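PDB 3F6V: possible transcriptional regulator, ArsR family protein from Rhodococcus sp. RHA1, which probably binds DNA as a dimeric transcription factor of the ArsR family, with a winged helix-turn-helix fold. Local coordinates for residues 60-63 and 64-68. Numbering follows the deposited sequence.
Sequences RRRL and VQLLT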
ATOM      1  N   ARG A  60      -0.854   2.774 -10.008  1.00 14.23           N
ATOM      2  CA  ARG A  60       0.442   3.277  -9.624  1.00 13.30           C
ATOM      3  C   ARG A  60       1.480   2.161  -9.409  1.00 13.74           C
ATOM      4  O   ARG A  60       2.644   2.347  -9.753  1.00 13.46           O
ATOM      5  CB  ARG A  60       0.318   4.210  -8.419  1.00 13.61           C
ATOM      6  CG  ARG A  60      -0.471   5.422  -8.790  1.00 14.36           C
ATOM      7  CD  ARG A  60      -0.410   6.541  -7.764  1.00 17.41           C
ATOM      8  NE  ARG A  60      -1.327   6.447  -6.636  1.00 20.76           N
ATOM      9  CZ  ARG A  60      -2.499   7.078  -6.548  1.00 19.78           C
ATOM     10  NH1 ARG A  60      -3.001   7.758  -7.568  1.00 24.06           N
ATOM     11  NH2 ARG A  60      -3.202   6.961  -5.440  1.00 24.98           N
ATOM     12  N   ARG A  61       1.098   1.014  -8.824  1.00 12.73           N
ATOM     13  CA  ARG A  61       2.058  -0.097  -8.685  1.00 12.73           C
ATOM     14  C   ARG A  61       2.599  -0.503 -10.027  1.00 12.82           C
ATOM     15  O   ARG A  61       3.823  -0.725 -10.168  1.00 12.60           O
ATOM     16  CB  ARG A  61       1.451  -1.343  -8.033  1.00 13.86           C
ATOM     17  CG  ARG A  61       1.044  -1.071  -6.594  1.00 13.49           C
ATOM     18  CD  ARG A  61       0.836  -2.335  -5.797  1.00 15.38           C
ATOM     19  NE  ARG A  61      -0.013  -3.351  -6.347  1.00 15.05           N
ATOM     20  CZ  ARG A  61      -1.239  -3.677  -5.889  1.00 14.64           C
ATOM     21  NH1 ARG A  61      -1.874  -2.943  -4.981  1.00 16.50           N
ATOM     22  NH2 ARG A  61      -1.839  -4.737  -6.357  1.00 16.96           N
ATOM     23  N   ARG A  62       1.687  -0.625 -10.992  1.00 13.23           N
ATOM     24  CA  ARG A  62       2.123  -1.083 -12.323  1.00 14.06           C
ATOM     25  C   ARG A  62       2.987  -0.009 -12.993  1.00 13.82           C
ATOM     26  O   ARG A  62       3.968  -0.343 -13.645  1.00 14.54           O
ATOM     27  CB  ARG A  62       0.913  -1.408 -13.200  1.00 14.77           C
ATOM     28  CG  ARG A  62       1.271  -1.966 -14.562  1.00 18.28           C
ATOM     29  CD  ARG A  62       2.005  -3.289 -14.469  1.00 23.36           C
ATOM     30  NE  ARG A  62       2.414  -3.783 -15.784  1.00 26.50           N
ATOM     31  CZ  ARG A  62       3.588  -4.363 -16.022  1.00 29.51           C
ATOM     32  NH1 ARG A  62       4.487  -4.529 -15.035  1.00 30.94           N
ATOM     33  NH2 ARG A  62       3.865  -4.779 -17.250  1.00 32.69           N
ATOM     34  N   LEU A  63       2.650   1.269 -12.801  1.00 13.21           N
ATOM     35  CA  LEU A  63       3.472   2.329 -13.408  1.00 12.88           C
ATOM     36  C   LEU A  63       4.892   2.275 -12.825  1.00 13.03           C
ATOM     37  O   LEU A  63       5.882   2.412 -13.551  1.00 13.00           O
ATOM     38  CB  LEU A  63       2.884   3.703 -13.151  1.00 13.38           C
ATOM     39  CG  LEU A  63       1.669   4.071 -13.995  1.00 13.02           C
ATOM     40  CD1 LEU A  63       0.923   5.266 -13.436  1.00 15.74           C
ATOM     41  CD2 LEU A  63       2.111   4.367 -15.446  1.00 14.88           C
ATOM     42  N   VAL A  64       5.007   2.055 -11.510  1.00 12.66           N
ATOM     43  CA  VAL A  64       6.318   1.931 -10.894  1.00 12.58           C
ATOM     44  C   VAL A  64       7.088   0.736 -11.496  1.00 13.28           C
ATOM     45  O   VAL A  64       8.286   0.870 -11.804  1.00 14.27           O
ATOM     46  CB  VAL A  64       6.159   1.848  -9.325  1.00 12.68           C
ATOM     47  CG1 VAL A  64       7.410   1.304  -8.677  1.00 13.03           C
ATOM     48  CG2 VAL A  64       5.801   3.246  -8.782  1.00 15.25           C
ATOM     49  N   GLN A  65       6.419  -0.421 -11.651  1.00 12.74           N
ATOM     50  CA  GLN A  65       7.077  -1.573 -12.307  1.00 13.47           C
ATOM     51  C   GLN A  65       7.527  -1.255 -13.717  1.00 14.68           C
ATOM     52  O   GLN A  65       8.674  -1.566 -14.072  1.00 15.86           O
ATOM     53  CB  GLN A  65       6.139  -2.737 -12.362  1.00 14.08           C
ATOM     54  CG  GLN A  65       5.880  -3.327 -10.974  1.00 14.80           C
ATOM     55  CD  GLN A  65       5.022  -4.532 -11.082  1.00 15.21           C
ATOM     56  OE1 GLN A  65       4.133  -4.587 -11.965  1.00 20.18           O
ATOM     57  NE2 GLN A  65       5.259  -5.526 -10.212  1.00 15.68           N
ATOM     58  N   LEU A  66       6.663  -0.616 -14.492  1.00 14.44           N
ATOM     59  CA  LEU A  66       7.026  -0.280 -15.860  1.00 14.68           C
ATOM     60  C   LEU A  66       8.265   0.601 -15.918  1.00 13.66           C
ATOM     61  O   LEU A  66       9.138   0.432 -16.796  1.00 16.14           O
ATOM     62  CB  LEU A  66       5.853   0.351 -16.587  1.00 15.20           C
ATOM     63  CG  LEU A  66       4.702  -0.572 -16.907  1.00 16.35           C
ATOM     64  CD1 LEU A  66       3.464   0.234 -17.285  1.00 19.01           C
ATOM     65  CD2 LEU A  66       5.050  -1.598 -18.015  1.00 18.75           C
ATOM     66  N   LEU A  67       8.380   1.554 -15.021  1.00 12.83           N
ATOM     67  CA  LEU A  67       9.499   2.468 -15.015  1.00 12.14           C
ATOM     68  C   LEU A  67      10.825   1.815 -14.627  1.00 12.40           C
ATOM     69  O   LEU A  67      11.891   2.455 -14.758  1.00 12.99           O
ATOM     70  CB  LEU A  67       9.167   3.677 -14.111  1.00 12.73           C
ATOM     71  CG  LEU A  67       8.153   4.618 -14.734  1.00 12.80           C
ATOM     72  CD1 LEU A  67       7.734   5.629 -13.632  1.00 13.77           C
ATOM     73  CD2 LEU A  67       8.755   5.361 -15.949  1.00 15.77           C
ATOM     74  N   THR A  68      10.796   0.572 -14.158  1.00 13.18           N
ATOM     75  CA  THR A  68      12.077  -0.092 -13.825  1.00 13.88           C
ATOM     76  C   THR A  68      12.942  -0.367 -15.048  1.00 13.78           C
ATOM     77  O   THR A  68      14.131  -0.569 -14.897  1.00 13.83           O
ATOM     78  CB  THR A  68      11.907  -1.405 -13.033  1.00 13.03           C
ATOM     79  OG1 THR A  68      11.147  -2.338 -13.790  1.00 14.89           O
ATOM     80  CG2 THR A  68      11.229  -1.140 -11.644  1.00 14.57           C
TER
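R62 reaches one turn forward along helix 58-66 and meets both Q65 and L66, showing how a surface arginine can follow its own helix toward the C-terminal end. The backbone supplies a regular ladder: the amides of V64, Q65, L66 and L67 donate to the carbonyls four residues earlier, from V64 N to R60 O at 3.0 Å through L66 N to R62 O at 2.8 Å. Just beyond, Q65 O accepts from both T68 N and T68 OG1, the hydroxyl bond measuring 2.6 Å.

Among the side chains, the polar link runs from R62 NH1 to Q65 OE1, 3.1 Å long and bent to 150° at the hydrogen. The donor stands above the plane of the amide, whose oxygen lies near the guanidinium edge; the two flat groups are almost perpendicular, at 88°. Q65 spends its NE2 on F129 O of the second subunit, so one amide joins an intrahelical bond to the dimer interface. R61 gives NH1 to A56 O of its own chain and makes a salt bridge through NH2 with D50 of the second subunit.

Nonpolar contact comes from L66, whose CD2 lies over one guanidinium face toward its rim, 3.5 Å from R62 NH2. The R62 chain leaves CB with CG beside the carbonyl carbon (chi1 -177°) and bends at chi2, which carries it along the helix to this methyl. L63, L66 and L67 all pack on L77 of helix 74-78, within the winged helix-turn-helix domain. Met at its edge by an amide oxygen and over one face by a methyl, the R62 guanidinium is probably limited in its rotation, while its charge is probably little neutralised by the uncharged Q65.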